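Long-range contacts in cell division protein FtsI/penicillin binding protein 2 (PDB 4ZTK), which probably acts as a D,D-transpeptidase of the penicillin-binding protein family, cross-linking the peptides of peptidoglycan during cell division: residues I82-S93 against V150-F160; S126-S134 against M225-T234. All blocks are in the same frame, centred on the assembly; numbering follows the deposited sequence.

Interaction 1 of 2, residues I82-S93 against V150-F160; sequences IKPFIAAAAINS and VIRKKLTEFGF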
ATOM      1  N   ILE A  82      -0.349  -5.911  -1.343  1.00 26.42           N
ATOM      2  CA  ILE A  82       0.463  -6.673  -2.300  1.00 25.74           C
ATOM      3  C   ILE A  82      -0.332  -7.031  -3.558  1.00 27.20           C
ATOM      4  O   ILE A  82       0.245  -7.251  -4.618  1.00 24.21           O
ATOM      5  CB  ILE A  82       1.017  -7.985  -1.687  1.00 26.95           C
ATOM      6  CG1 ILE A  82       2.155  -8.551  -2.538  1.00 29.29           C
ATOM      7  CG2 ILE A  82      -0.074  -9.055  -1.573  1.00 24.29           C
ATOM      8  CD1 ILE A  82       3.318  -7.647  -2.662  1.00 36.58           C
ATOM      9  N   LYS A  83      -1.657  -7.095  -3.428  1.00 25.06           N
ATOM     10  CA  LYS A  83      -2.523  -7.616  -4.491  1.00 24.79           C
ATOM     11  C   LYS A  83      -2.337  -6.988  -5.881  1.00 24.44           C
ATOM     12  O   LYS A  83      -2.327  -7.714  -6.875  1.00 27.22           O
ATOM     13  CB  LYS A  83      -4.002  -7.588  -4.063  1.00 25.25           C
ATOM     14  CG  LYS A  83      -4.385  -8.690  -3.067  1.00 28.30           C
ATOM     15  CD  LYS A  83      -5.839  -8.560  -2.615  1.00 30.08           C
ATOM     16  CE  LYS A  83      -6.338  -9.837  -1.933  1.00 32.83           C
ATOM     17  NZ  LYS A  83      -5.560 -10.185  -0.710  1.00 27.86           N
ATOM     18  N   PRO A  84      -2.200  -5.645  -5.963  1.00 22.94           N
ATOM     19  CA  PRO A  84      -1.956  -5.043  -7.283  1.00 22.78           C
ATOM     20  C   PRO A  84      -0.718  -5.591  -7.989  1.00 25.17           C
ATOM     21  O   PRO A  84      -0.719  -5.693  -9.218  1.00 26.74           O
ATOM     22  CB  PRO A  84      -1.743  -3.561  -6.956  1.00 26.92           C
ATOM     23  CG  PRO A  84      -2.557  -3.337  -5.735  1.00 28.08           C
ATOM     24  CD  PRO A  84      -2.417  -4.611  -4.931  1.00 23.62           C
ATOM     25  N   PHE A  85       0.313  -5.943  -7.226  1.00 22.57           N
ATOM     26  CA  PHE A  85       1.553  -6.455  -7.808  1.00 23.12           C
ATOM     27  C   PHE A  85       1.420  -7.913  -8.249  1.00 30.22           C
ATOM     28  O   PHE A  85       2.001  -8.318  -9.262  1.00 27.84           O
ATOM     29  CB  PHE A  85       2.718  -6.268  -6.833  1.00 24.23           C
ATOM     30  CG  PHE A  85       2.908  -4.835  -6.404  1.00 27.32           C
ATOM     31  CD1 PHE A  85       3.659  -3.963  -7.176  1.00 21.20           C
ATOM     32  CD2 PHE A  85       2.317  -4.358  -5.243  1.00 24.76           C
ATOM     33  CE1 PHE A  85       3.831  -2.637  -6.789  1.00 27.21           C
ATOM     34  CE2 PHE A  85       2.482  -3.034  -4.849  1.00 27.92           C
ATOM     35  CZ  PHE A  85       3.245  -2.172  -5.629  1.00 19.96           C
ATOM     36  N   ILE A  86       0.657  -8.695  -7.489  1.00 25.44           N
ATOM     37  CA  ILE A  86       0.317 -10.056  -7.895  1.00 27.57           C
ATOM     38  C   ILE A  86      -0.414 -10.007  -9.230  1.00 22.58           C
ATOM     39  O   ILE A  86      -0.081 -10.738 -10.158  1.00 29.64           O
ATOM     40  CB  ILE A  86      -0.591 -10.751  -6.860  1.00 27.63           C
ATOM     41  CG1 ILE A  86       0.154 -10.980  -5.545  1.00 28.42           C
ATOM     42  CG2 ILE A  86      -1.116 -12.074  -7.402  1.00 29.05           C
ATOM     43  CD1 ILE A  86       1.302 -11.960  -5.650  1.00 28.85           C
ATOM     44  N   ALA A  87      -1.406  -9.128  -9.319  1.00 25.70           N
ATOM     45  CA  ALA A  87      -2.177  -8.959 -10.545  1.00 31.10           C
ATOM     46  C   ALA A  87      -1.295  -8.504 -11.703  1.00 29.64           C
ATOM     47  O   ALA A  87      -1.430  -8.999 -12.820  1.00 32.10           O
ATOM     48  CB  ALA A  87      -3.315  -7.974 -10.330  1.00 23.47           C
ATOM     49  N   ALA A  88      -0.402  -7.556 -11.431  1.00 33.82           N
ATOM     50  CA  ALA A  88       0.495  -7.020 -12.451  1.00 31.33           C
ATOM     51  C   ALA A  88       1.378  -8.113 -13.028  1.00 29.54           C
ATOM     52  O   ALA A  88       1.525  -8.226 -14.245  1.00 29.87           O
ATOM     53  CB  ALA A  88       1.352  -5.902 -11.873  1.00 32.75           C
ATOM     54  N   ALA A  89       1.962  -8.918 -12.145  1.00 31.27           N
ATOM     55  CA  ALA A  89       2.823 -10.019 -12.563  1.00 35.65           C
ATOM     56  C   ALA A  89       2.067 -11.003 -13.450  1.00 35.39           C
ATOM     57  O   ALA A  89       2.592 -11.472 -14.459  1.00 35.34           O
ATOM     58  CB  ALA A  89       3.394 -10.733 -11.347  1.00 38.59           C
ATOM     59  N   ALA A  90       0.827 -11.303 -13.075  1.00 32.75           N
ATOM     60  CA  ALA A  90       0.018 -12.271 -13.806  1.00 35.52           C
ATOM     61  C   ALA A  90      -0.411 -11.732 -15.164  1.00 37.60           C
ATOM     62  O   ALA A  90      -0.357 -12.444 -16.169  1.00 43.42           O
ATOM     63  CB  ALA A  90      -1.203 -12.659 -12.991  1.00 35.11           C
ATOM     64  N   ILE A  91      -0.854 -10.479 -15.177  1.00 32.95           N
ATOM     65  CA  ILE A  91      -1.287  -9.810 -16.401  1.00 35.47           C
ATOM     66  C   ILE A  91      -0.124  -9.634 -17.375  1.00 41.04           C
ATOM     67  O   ILE A  91      -0.286  -9.778 -18.584  1.00 44.35           O
ATOM     68  CB  ILE A  91      -1.896  -8.418 -16.089  1.00 60.07           C
ATOM     69  CG1 ILE A  91      -3.225  -8.570 -15.353  1.00 57.39           C
ATOM     70  CG2 ILE A  91      -2.103  -7.608 -17.359  1.00 64.89           C
ATOM     71  CD1 ILE A  91      -4.210  -9.445 -16.076  1.00 66.58           C
ATOM     72  N   ASN A  92       1.053  -9.330 -16.841  1.00 39.63           N
ATOM     73  CA  ASN A  92       2.195  -8.993 -17.680  1.00 38.03           C
ATOM     74  C   ASN A  92       2.841 -10.197 -18.360  1.00 42.55           C
ATOM     75  O   ASN A  92       3.490 -10.050 -19.398  1.00 46.12           O
ATOM     76  CB  ASN A  92       3.237  -8.223 -16.869  1.00 40.12           C
ATOM     77  CG  ASN A  92       4.190  -7.438 -17.742  1.00 37.79           C
ATOM     78  OD1 ASN A  92       3.826  -6.404 -18.303  1.00 42.66           O
ATOM     79  ND2 ASN A  92       5.420  -7.913 -17.851  1.00 30.89           N
ATOM     80  N   SER A  93       2.656 -11.382 -17.780  1.00 48.09           N
ATOM     81  CA  SER A  93       3.284 -12.601 -18.295  1.00 57.37           C
ATOM     82  C   SER A  93       2.458 -13.277 -19.388  1.00 63.87           C
ATOM     83  O   SER A  93       1.229 -13.198 -19.398  1.00 69.31           O
ATOM     84  CB  SER A  93       3.564 -13.588 -17.157  1.00 53.10           C
ATOM     85  OG  SER A  93       2.363 -14.087 -16.596  1.00 53.34           O
ATOM     86  N   VAL A 150       7.280 -16.816 -11.993  1.00 38.74           N
ATOM     87  CA  VAL A 150       6.683 -15.557 -12.428  1.00 34.97           C
ATOM     88  C   VAL A 150       6.466 -14.609 -11.254  1.00 35.26           C
ATOM     89  O   VAL A 150       6.852 -13.436 -11.307  1.00 35.91           O
ATOM     90  CB  VAL A 150       5.343 -15.788 -13.161  1.00 34.50           C
ATOM     91  CG1 VAL A 150       4.636 -14.463 -13.416  1.00 29.73           C
ATOM     92  CG2 VAL A 150       5.577 -16.538 -14.468  1.00 39.14           C
ATOM     93  N   ILE A 151       5.854 -15.124 -10.191  1.00 33.16           N
ATOM     94  CA  ILE A 151       5.509 -14.297  -9.038  1.00 35.70           C
ATOM     95  C   ILE A 151       6.739 -13.835  -8.248  1.00 37.32           C
ATOM     96  O   ILE A 151       6.862 -12.659  -7.919  1.00 32.90           O
ATOM     97  CB  ILE A 151       4.512 -15.011  -8.102  1.00 34.39           C
ATOM     98  CG1 ILE A 151       3.161 -15.193  -8.802  1.00 32.44           C
ATOM     99  CG2 ILE A 151       4.331 -14.224  -6.805  1.00 27.83           C
ATOM    100  CD1 ILE A 151       2.447 -13.877  -9.135  1.00 24.89           C
ATOM    101  N   ARG A 152       7.648 -14.756  -7.941  1.00 36.86           N
ATOM    102  CA  ARG A 152       8.833 -14.391  -7.168  1.00 39.28           C
ATOM    103  C   ARG A 152       9.719 -13.385  -7.906  1.00 36.81           C
ATOM    104  O   ARG A 152      10.180 -12.412  -7.317  1.00 37.02           O
ATOM    105  CB  ARG A 152       9.649 -15.626  -6.786  1.00 35.78           C
ATOM    106  CG  ARG A 152       9.047 -16.454  -5.668  1.00 45.28           C
ATOM    107  CD  ARG A 152      10.087 -17.408  -5.097  1.00 49.69           C
ATOM    108  NE  ARG A 152      11.195 -16.684  -4.483  1.00 54.16           N
ATOM    109  CZ  ARG A 152      12.318 -17.251  -4.059  1.00 58.39           C
ATOM    110  NH1 ARG A 152      12.491 -18.559  -4.186  1.00 57.25           N
ATOM    111  NH2 ARG A 152      13.272 -16.508  -3.515  1.00 67.45           N
ATOM    112  N   LYS A 153       9.952 -13.626  -9.193  1.00 36.82           N
ATOM    113  CA  LYS A 153      10.801 -12.749  -9.993  1.00 38.22           C
ATOM    114  C   LYS A 153      10.202 -11.356 -10.151  1.00 37.17           C
ATOM    115  O   LYS A 153      10.877 -10.351  -9.922  1.00 34.54           O
ATOM    116  CB  LYS A 153      11.062 -13.359 -11.370  1.00 41.12           C
ATOM    117  CG  LYS A 153      11.686 -12.390 -12.364  1.00 56.19           C
ATOM    118  CD  LYS A 153      12.086 -13.097 -13.652  1.00 70.54           C
ATOM    119  CE  LYS A 153      12.582 -12.105 -14.692  1.00 77.95           C
ATOM    120  NZ  LYS A 153      11.536 -11.095 -15.035  1.00 79.49           N
ATOM    121  N   LYS A 154       8.936 -11.295 -10.545  1.00 38.67           N
ATOM    122  CA  LYS A 154       8.309 -10.007 -10.809  1.00 35.76           C
ATOM    123  C   LYS A 154       8.122  -9.187  -9.534  1.00 31.38           C
ATOM    124  O   LYS A 154       8.327  -7.975  -9.542  1.00 33.13           O
ATOM    125  CB  LYS A 154       6.990 -10.170 -11.572  1.00 33.67           C
ATOM    126  CG  LYS A 154       6.374  -8.850 -12.031  1.00 36.96           C
ATOM    127  CD  LYS A 154       7.323  -8.064 -12.928  1.00 33.51           C
ATOM    128  CE  LYS A 154       7.647  -8.828 -14.199  1.00 33.83           C
ATOM    129  NZ  LYS A 154       8.699  -8.136 -14.991  1.00 40.47           N
ATOM    130  N   LEU A 155       7.753  -9.838  -8.434  1.00 28.45           N
ATOM    131  CA  LEU A 155       7.593  -9.108  -7.176  1.00 26.76           C
ATOM    132  C   LEU A 155       8.942  -8.629  -6.636  1.00 30.78           C
ATOM    133  O   LEU A 155       9.029  -7.566  -6.016  1.00 33.06           O
ATOM    134  CB  LEU A 155       6.841  -9.932  -6.128  1.00 34.43           C
ATOM    135  CG  LEU A 155       5.352  -9.579  -6.023  1.00 40.63           C
ATOM    136  CD1 LEU A 155       4.629  -9.846  -7.338  1.00 34.46           C
ATOM    137  CD2 LEU A 155       4.688 -10.326  -4.875  1.00 34.16           C
ATOM    138  N   THR A 156       9.990  -9.408  -6.884  1.00 24.95           N
ATOM    139  CA  THR A 156      11.337  -9.002  -6.507  1.00 28.85           C
ATOM    140  C   THR A 156      11.719  -7.740  -7.273  1.00 35.74           C
ATOM    141  O   THR A 156      12.265  -6.796  -6.704  1.00 32.37           O
ATOM    142  CB  THR A 156      12.364 -10.131  -6.764  1.00 29.23           C
ATOM    143  OG1 THR A 156      12.142 -11.189  -5.825  1.00 32.94           O
ATOM    144  CG2 THR A 156      13.804  -9.618  -6.613  1.00 28.92           C
ATOM    145  N   GLU A 157      11.397  -7.723  -8.560  1.00 30.67           N
ATOM    146  CA  GLU A 157      11.644  -6.552  -9.393  1.00 31.32           C
ATOM    147  C   GLU A 157      10.873  -5.313  -8.938  1.00 29.82           C
ATOM    148  O   GLU A 157      11.299  -4.188  -9.198  1.00 34.31           O
ATOM    149  CB  GLU A 157      11.333  -6.866 -10.856  1.00 35.36           C
ATOM    150  CG  GLU A 157      12.351  -7.794 -11.495  1.00 47.13           C
ATOM    151  CD  GLU A 157      12.006  -8.148 -12.929  1.00 61.28           C
ATOM    152  OE1 GLU A 157      12.725  -8.977 -13.525  1.00 69.99           O
ATOM    153  OE2 GLU A 157      11.018  -7.599 -13.460  1.00 66.87           O
ATOM    154  N   PHE A 158       9.734  -5.516  -8.279  1.00 30.33           N
ATOM    155  CA  PHE A 158       8.966  -4.409  -7.712  1.00 27.83           C
ATOM    156  C   PHE A 158       9.524  -3.921  -6.371  1.00 37.15           C
ATOM    157  O   PHE A 158       8.999  -2.968  -5.787  1.00 28.49           O
ATOM    158  CB  PHE A 158       7.495  -4.795  -7.525  1.00 32.64           C
ATOM    159  CG  PHE A 158       6.647  -4.567  -8.745  1.00 29.76           C
ATOM    160  CD1 PHE A 158       6.388  -3.283  -9.194  1.00 27.64           C
ATOM    161  CD2 PHE A 158       6.089  -5.640  -9.427  1.00 34.48           C
ATOM    162  CE1 PHE A 158       5.597  -3.067 -10.312  1.00 33.58           C
ATOM    163  CE2 PHE A 158       5.295  -5.434 -10.549  1.00 36.07           C
ATOM    164  CZ  PHE A 158       5.052  -4.145 -10.993  1.00 33.66           C
ATOM    165  N   GLY A 159      10.564  -4.588  -5.876  1.00 31.68           N
ATOM    166  CA  GLY A 159      11.201  -4.178  -4.638  1.00 30.43           C
ATOM    167  C   GLY A 159      10.776  -4.990  -3.427  1.00 39.47           C
ATOM    168  O   GLY A 159      11.078  -4.619  -2.294  1.00 40.30           O
ATOM    169  N   PHE A 160      10.075  -6.097  -3.657  1.00 29.24           N
ATOM    170  CA  PHE A 160       9.651  -6.957  -2.558  1.00 29.46           C
ATOM    171  C   PHE A 160      10.670  -8.054  -2.244  1.00 33.74           C
ATOM    172  O   PHE A 160      11.256  -8.659  -3.142  1.00 33.64           O
ATOM    173  CB  PHE A 160       8.280  -7.583  -2.842  1.00 26.99           C
ATOM    174  CG  PHE A 160       7.159  -6.594  -2.851  1.00 27.30           C
ATOM    175  CD1 PHE A 160       6.577  -6.179  -1.665  1.00 28.74           C
ATOM    176  CD2 PHE A 160       6.692  -6.066  -4.044  1.00 24.59           C
ATOM    177  CE1 PHE A 160       5.539  -5.256  -1.666  1.00 32.56           C
ATOM    178  CE2 PHE A 160       5.654  -5.141  -4.056  1.00 26.10           C
ATOM    179  CZ  PHE A 160       5.078  -4.734  -2.865  1.00 27.02           C
TER
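F85 carries the contact between I82-S93 and V150-F160, because its ring works in two aromatic pairs at once. Its edge is turned to F158 in an edge-to-face pair; F85 CD1 comes within 3.4 Å of F158 CG and stands above the F158 ring, offset toward the rim. In the second pair F85 supplies the face instead: the edge of F160 points down on it, with F160 CE2 over the ring centre and 3.6 Å from F85 CG. With CG anti to the carbonyl carbon (chi1 -56°), the F85 ring leans from the helix into this cluster. F160 is used twice as well, since the methyl I82 CD1 sits over its face, 3.4 Å from the ring centroid and 15° off the normal, a CH-pi contact. The same methyl touches L155 CD2 at 3.7 Å, the two side chains crossing at about a right angle. These groups join two helices of the helical part of the penicillin-binding transpeptidase fold, helix 83-92 probably being the one that begins at the SxxK motif, whose lysine would be K83. Their short segments run at 119° with axes 9.3 Å apart. Where they lie close, small residues suit: A89 is a knob in a hole formed by V150, I151, K154 and L155, its CB 3.6 Å from K154 CG. CB and CG of K154 lie against the A89 methyl, and bends at chi2 and chi3 then carry NZ back to a salt bridge with E157 OE2 (2.8 Å) and a hydrogen bond to I213 O. G159, at positive phi, closes helix 148-157 with a Schellman motif, and the chain turns there between F158 and F160. Outside the two segments, Y196 of helix 189-200 is a further edge-to-face partner of F85.

Interaction 2 of 2, residues S126-S134 against M225-T234; sequences SLADAIAKS and MLENAVTNGT
M225, a selenomethionine in this crystal, lies across the flank of helix 127-133, extended beyond CG. Its CE reaches L127 CG at 3.7 Å and its SE lies 4.1 Å from I131 CG1, with both neighbouring side chains crossing it at about a right angle. CG starts anti to the carbonyl carbon (chi1 -72°), and the long unbranched chain can then run over A128, whose CB is 4.0 Å from M225 CG. The pairing joins two helices of the penicillin-binding transpeptidase fold, the end of helix 216-231 and the short helix after the probable SxxK helix. S134, probably the serine of the SxN motif, touches K83, and its OG is hydrogen-bonded to K248 NZ of the probable K(T/S)G motif, consistent with an active site here. L226 faces the other way, onto P84 and strand 246-253. One turn on, N228 lies against A132, and A229 brings the backbones together: A229 CA is only 3.7 Å from A132 CA. Two alanines suit a place this tight, where the segment axes approach to 8.1 Å at an angle of 50°, and A229 CB also meets the I131 CG2 branch. The helix gives out at N232, and the chain passes by the C-terminal end of helix 127-133. Having no side chain, G233 can bring its CA within 3.3 Å of A132 O, a CA-H...O contact. The backbone N of T234 donates to A132 O, 3.1 Å away and nearly straight at 162°, tying the exit of one helix to the end of the other. Its hydroxyl bonds to T249 of strand 246-253 and also to a water, which stands 2.7 Å from T234 OG1 and donates a hydrogen bond to I131 O.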
ATOM      1  N   SER A 126     -14.544 -10.520 -12.290  1.00 65.05           N
ATOM      2  CA  SER A 126     -13.293 -10.335 -13.022  1.00 53.45           C
ATOM      3  C   SER A 126     -12.127 -10.026 -12.087  1.00 43.90           C
ATOM      4  O   SER A 126     -12.309  -9.846 -10.882  1.00 34.90           O
ATOM      5  CB  SER A 126     -13.438  -9.205 -14.043  1.00 49.33           C
ATOM      6  OG  SER A 126     -13.671  -7.964 -13.393  1.00 47.83           O
ATOM      7  N   LEU A 127     -10.927  -9.961 -12.650  1.00 37.01           N
ATOM      8  CA  LEU A 127      -9.751  -9.653 -11.855  1.00 40.19           C
ATOM      9  C   LEU A 127      -9.882  -8.248 -11.279  1.00 43.67           C
ATOM     10  O   LEU A 127      -9.500  -8.000 -10.134  1.00 35.63           O
ATOM     11  CB  LEU A 127      -8.475  -9.796 -12.687  1.00 38.95           C
ATOM     12  CG  LEU A 127      -7.155  -9.493 -11.972  1.00 44.79           C
ATOM     13  CD1 LEU A 127      -7.025 -10.277 -10.674  1.00 37.37           C
ATOM     14  CD2 LEU A 127      -5.984  -9.789 -12.891  1.00 46.01           C
ATOM     15  N   ALA A 128     -10.450  -7.339 -12.069  1.00 40.43           N
ATOM     16  CA  ALA A 128     -10.671  -5.967 -11.624  1.00 40.53           C
ATOM     17  C   ALA A 128     -11.597  -5.930 -10.415  1.00 34.82           C
ATOM     18  O   ALA A 128     -11.384  -5.159  -9.483  1.00 38.30           O
ATOM     19  CB  ALA A 128     -11.247  -5.132 -12.757  1.00 43.60           C
ATOM     20  N   ASP A 129     -12.626  -6.770 -10.440  1.00 34.53           N
ATOM     21  CA  ASP A 129     -13.579  -6.855  -9.339  1.00 38.22           C
ATOM     22  C   ASP A 129     -12.899  -7.401  -8.090  1.00 39.27           C
ATOM     23  O   ASP A 129     -13.174  -6.956  -6.974  1.00 36.70           O
ATOM     24  CB  ASP A 129     -14.758  -7.760  -9.717  1.00 42.52           C
ATOM     25  CG  ASP A 129     -15.648  -7.153 -10.782  1.00 60.11           C
ATOM     26  OD1 ASP A 129     -15.728  -5.908 -10.852  1.00 69.17           O
ATOM     27  OD2 ASP A 129     -16.274  -7.921 -11.547  1.00 65.08           O
ATOM     28  N   ALA A 130     -12.015  -8.374  -8.292  1.00 39.93           N
ATOM     29  CA  ALA A 130     -11.310  -9.018  -7.191  1.00 33.82           C
ATOM     30  C   ALA A 130     -10.343  -8.056  -6.506  1.00 31.53           C
ATOM     31  O   ALA A 130     -10.172  -8.108  -5.293  1.00 37.09           O
ATOM     32  CB  ALA A 130     -10.579 -10.271  -7.678  1.00 31.68           C
ATOM     33  N   ILE A 131      -9.713  -7.178  -7.281  1.00 30.79           N
ATOM     34  CA  ILE A 131      -8.871  -6.130  -6.702  1.00 28.59           C
ATOM     35  C   ILE A 131      -9.725  -5.105  -5.944  1.00 29.78           C
ATOM     36  O   ILE A 131      -9.413  -4.740  -4.811  1.00 29.89           O
ATOM     37  CB  ILE A 131      -8.034  -5.402  -7.776  1.00 31.23           C
ATOM     38  CG1 ILE A 131      -6.954  -6.326  -8.354  1.00 31.43           C
ATOM     39  CG2 ILE A 131      -7.387  -4.146  -7.198  1.00 26.71           C
ATOM     40  CD1 ILE A 131      -5.852  -6.697  -7.368  1.00 24.73           C
ATOM     41  N   ALA A 132     -10.804  -4.657  -6.579  1.00 28.44           N
ATOM     42  CA  ALA A 132     -11.696  -3.643  -6.004  1.00 36.05           C
ATOM     43  C   ALA A 132     -12.310  -4.083  -4.677  1.00 33.29           C
ATOM     44  O   ALA A 132     -12.330  -3.326  -3.709  1.00 33.27           O
ATOM     45  CB  ALA A 132     -12.805  -3.274  -7.006  1.00 31.33           C
ATOM     46  N   LYS A 133     -12.814  -5.310  -4.636  1.00 36.12           N
ATOM     47  CA  LYS A 133     -13.442  -5.829  -3.430  1.00 26.40           C
ATOM     48  C   LYS A 133     -12.437  -6.552  -2.543  1.00 30.71           C
ATOM     49  O   LYS A 133     -12.765  -6.955  -1.431  1.00 34.12           O
ATOM     50  CB  LYS A 133     -14.611  -6.741  -3.795  1.00 32.35           C
ATOM     51  CG  LYS A 133     -15.837  -5.979  -4.274  1.00 40.73           C
ATOM     52  CD  LYS A 133     -16.480  -6.645  -5.478  1.00 57.60           C
ATOM     53  CE  LYS A 133     -17.132  -7.969  -5.113  1.00 70.84           C
ATOM     54  NZ  LYS A 133     -18.342  -7.794  -4.262  1.00 78.17           N
ATOM     55  N   SER A 134     -11.212  -6.694  -3.043  1.00 26.58           N
ATOM     56  CA  SER A 134     -10.131  -7.362  -2.318  1.00 27.92           C
ATOM     57  C   SER A 134     -10.483  -8.813  -1.976  1.00 31.33           C
ATOM     58  O   SER A 134     -10.445  -9.219  -0.815  1.00 34.13           O
ATOM     59  CB  SER A 134      -9.755  -6.577  -1.059  1.00 35.98           C
ATOM     60  OG  SER A 134      -8.438  -6.882  -0.649  1.00 38.71           O
HETATM   61  N   MSE A 225      -7.538  -0.547 -12.529  1.00 27.43           N
HETATM   62  CA  MSE A 225      -8.000  -1.381 -11.425  1.00 26.49           C
HETATM   63  C   MSE A 225      -7.883  -0.670 -10.085  1.00 29.86           C
HETATM   64  O   MSE A 225      -8.753  -0.808  -9.225  1.00 30.29           O
HETATM   65  CB  MSE A 225      -7.226  -2.701 -11.385  1.00 27.73           C
HETATM   66  CG  MSE A 225      -7.583  -3.660 -12.513  1.00 39.92           C
HETATM   67 SE   MSE A 225      -6.714  -5.401 -12.321  0.65 45.21          SE
HETATM   68  CE  MSE A 225      -7.495  -6.291 -13.874  1.00 51.95           C
ATOM     69  N   LEU A 226      -6.808   0.089  -9.907  1.00 27.65           N
ATOM     70  CA  LEU A 226      -6.615   0.840  -8.670  1.00 27.97           C
ATOM     71  C   LEU A 226      -7.564   2.037  -8.545  1.00 27.69           C
ATOM     72  O   LEU A 226      -7.971   2.392  -7.442  1.00 32.90           O
ATOM     73  CB  LEU A 226      -5.169   1.294  -8.544  1.00 28.39           C
ATOM     74  CG  LEU A 226      -4.199   0.179  -8.172  1.00 31.15           C
ATOM     75  CD1 LEU A 226      -2.772   0.704  -8.152  1.00 31.09           C
ATOM     76  CD2 LEU A 226      -4.581  -0.404  -6.821  1.00 31.30           C
ATOM     77  N   GLU A 227      -7.901   2.665  -9.668  1.00 29.98           N
ATOM     78  CA  GLU A 227      -8.900   3.735  -9.671  1.00 36.15           C
ATOM     79  C   GLU A 227     -10.273   3.169  -9.341  1.00 34.74           C
ATOM     80  O   GLU A 227     -11.050   3.769  -8.594  1.00 36.38           O
ATOM     81  CB  GLU A 227      -8.970   4.419 -11.038  1.00 37.09           C
ATOM     82  CG  GLU A 227      -7.847   5.381 -11.325  1.00 39.86           C
ATOM     83  CD  GLU A 227      -8.101   6.207 -12.577  1.00 53.67           C
ATOM     84  OE1 GLU A 227      -7.232   6.215 -13.474  1.00 59.47           O
ATOM     85  OE2 GLU A 227      -9.170   6.851 -12.661  1.00 57.24           O
ATOM     86  N   ASN A 228     -10.566   2.009  -9.919  1.00 30.68           N
ATOM     87  CA  ASN A 228     -11.834   1.337  -9.697  1.00 31.34           C
ATOM     88  C   ASN A 228     -11.958   0.813  -8.274  1.00 34.02           C
ATOM     89  O   ASN A 228     -13.052   0.782  -7.708  1.00 31.89           O
ATOM     90  CB  ASN A 228     -12.005   0.194 -10.692  1.00 31.87           C
ATOM     91  CG  ASN A 228     -13.373  -0.436 -10.614  1.00 40.50           C
ATOM     92  OD1 ASN A 228     -14.382   0.219 -10.872  1.00 43.10           O
ATOM     93  ND2 ASN A 228     -13.418  -1.716 -10.262  1.00 39.31           N
ATOM     94  N   ALA A 229     -10.832   0.404  -7.694  1.00 27.77           N
ATOM     95  CA  ALA A 229     -10.804  -0.032  -6.297  1.00 23.25           C
ATOM     96  C   ALA A 229     -11.198   1.103  -5.349  1.00 30.80           C
ATOM     97  O   ALA A 229     -11.678   0.860  -4.242  1.00 34.76           O
ATOM     98  CB  ALA A 229      -9.428  -0.565  -5.935  1.00 19.30           C
ATOM     99  N   VAL A 230     -10.983   2.342  -5.781  1.00 31.38           N
ATOM    100  CA  VAL A 230     -11.330   3.500  -4.968  1.00 25.42           C
ATOM    101  C   VAL A 230     -12.764   3.970  -5.233  1.00 29.71           C
ATOM    102  O   VAL A 230     -13.543   4.134  -4.306  1.00 30.69           O
ATOM    103  CB  VAL A 230     -10.343   4.669  -5.172  1.00 27.65           C
ATOM    104  CG1 VAL A 230     -10.880   5.945  -4.512  1.00 27.79           C
ATOM    105  CG2 VAL A 230      -8.963   4.311  -4.603  1.00 19.50           C
ATOM    106  N   THR A 231     -13.117   4.176  -6.495  1.00 29.98           N
ATOM    107  CA  THR A 231     -14.450   4.682  -6.805  1.00 33.96           C
ATOM    108  C   THR A 231     -15.536   3.639  -6.543  1.00 37.96           C
ATOM    109  O   THR A 231     -16.659   3.982  -6.179  1.00 39.59           O
ATOM    110  CB  THR A 231     -14.557   5.175  -8.262  1.00 41.35           C
ATOM    111  OG1 THR A 231     -14.619   4.055  -9.151  1.00 48.13           O
ATOM    112  CG2 THR A 231     -13.362   6.032  -8.621  1.00 36.89           C
ATOM    113  N   ASN A 232     -15.202   2.363  -6.719  1.00 37.62           N
ATOM    114  CA  ASN A 232     -16.203   1.304  -6.610  1.00 40.20           C
ATOM    115  C   ASN A 232     -15.778   0.100  -5.776  1.00 43.21           C
ATOM    116  O   ASN A 232     -16.217  -1.018  -6.030  1.00 50.45           O
ATOM    117  CB  ASN A 232     -16.619   0.836  -8.007  1.00 49.62           C
ATOM    118  CG  ASN A 232     -17.154   1.970  -8.867  1.00 55.18           C
ATOM    119  OD1 ASN A 232     -16.539   2.358  -9.862  1.00 57.30           O
ATOM    120  ND2 ASN A 232     -18.305   2.507  -8.485  1.00 58.68           N
ATOM    121  N   GLY A 233     -14.930   0.322  -4.779  1.00 41.54           N
ATOM    122  CA  GLY A 233     -14.447  -0.772  -3.958  1.00 33.45           C
ATOM    123  C   GLY A 233     -14.200  -0.374  -2.519  1.00 33.62           C
ATOM    124  O   GLY A 233     -14.792   0.581  -2.023  1.00 38.29           O
ATOM    125  N   THR A 234     -13.307  -1.102  -1.856  1.00 29.50           N
ATOM    126  CA  THR A 234     -13.014  -0.888  -0.447  1.00 28.51           C
ATOM    127  C   THR A 234     -12.363   0.466  -0.173  1.00 28.40           C
ATOM    128  O   THR A 234     -12.330   0.912   0.970  1.00 30.32           O
ATOM    129  CB  THR A 234     -12.068  -1.977   0.099  1.00 29.79           C
ATOM    130  OG1 THR A 234     -10.889  -2.027  -0.713  1.00 31.65           O
ATOM    131  CG2 THR A 234     -12.752  -3.347   0.102  1.00 30.62           C
TER
HETATM  132  O   HOH W   1      -9.289  -2.963  -2.696  1.00 29.63           O

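How the interactions relate
Interaction 1 is the more buried contact, an apolar core in which three aromatic rings, aliphatic branches and A89 do the holding, with no hydrogen bond between its segments. Interaction 2 is partly buried: alanines and one selenomethionine bring the helices close, and a backbone hydrogen bond and a water join their ends. The two centres lie about 17 Å apart, but helix 83-92 connects them. While F85 and A89 face 150-160, I91 packs on L127, P84 meets L226, and K83 touches I131 and S134. K83 thus lies where the two contacts meet, and its NZ is bonded to S80 and N136, consistent with a transpeptidase active site.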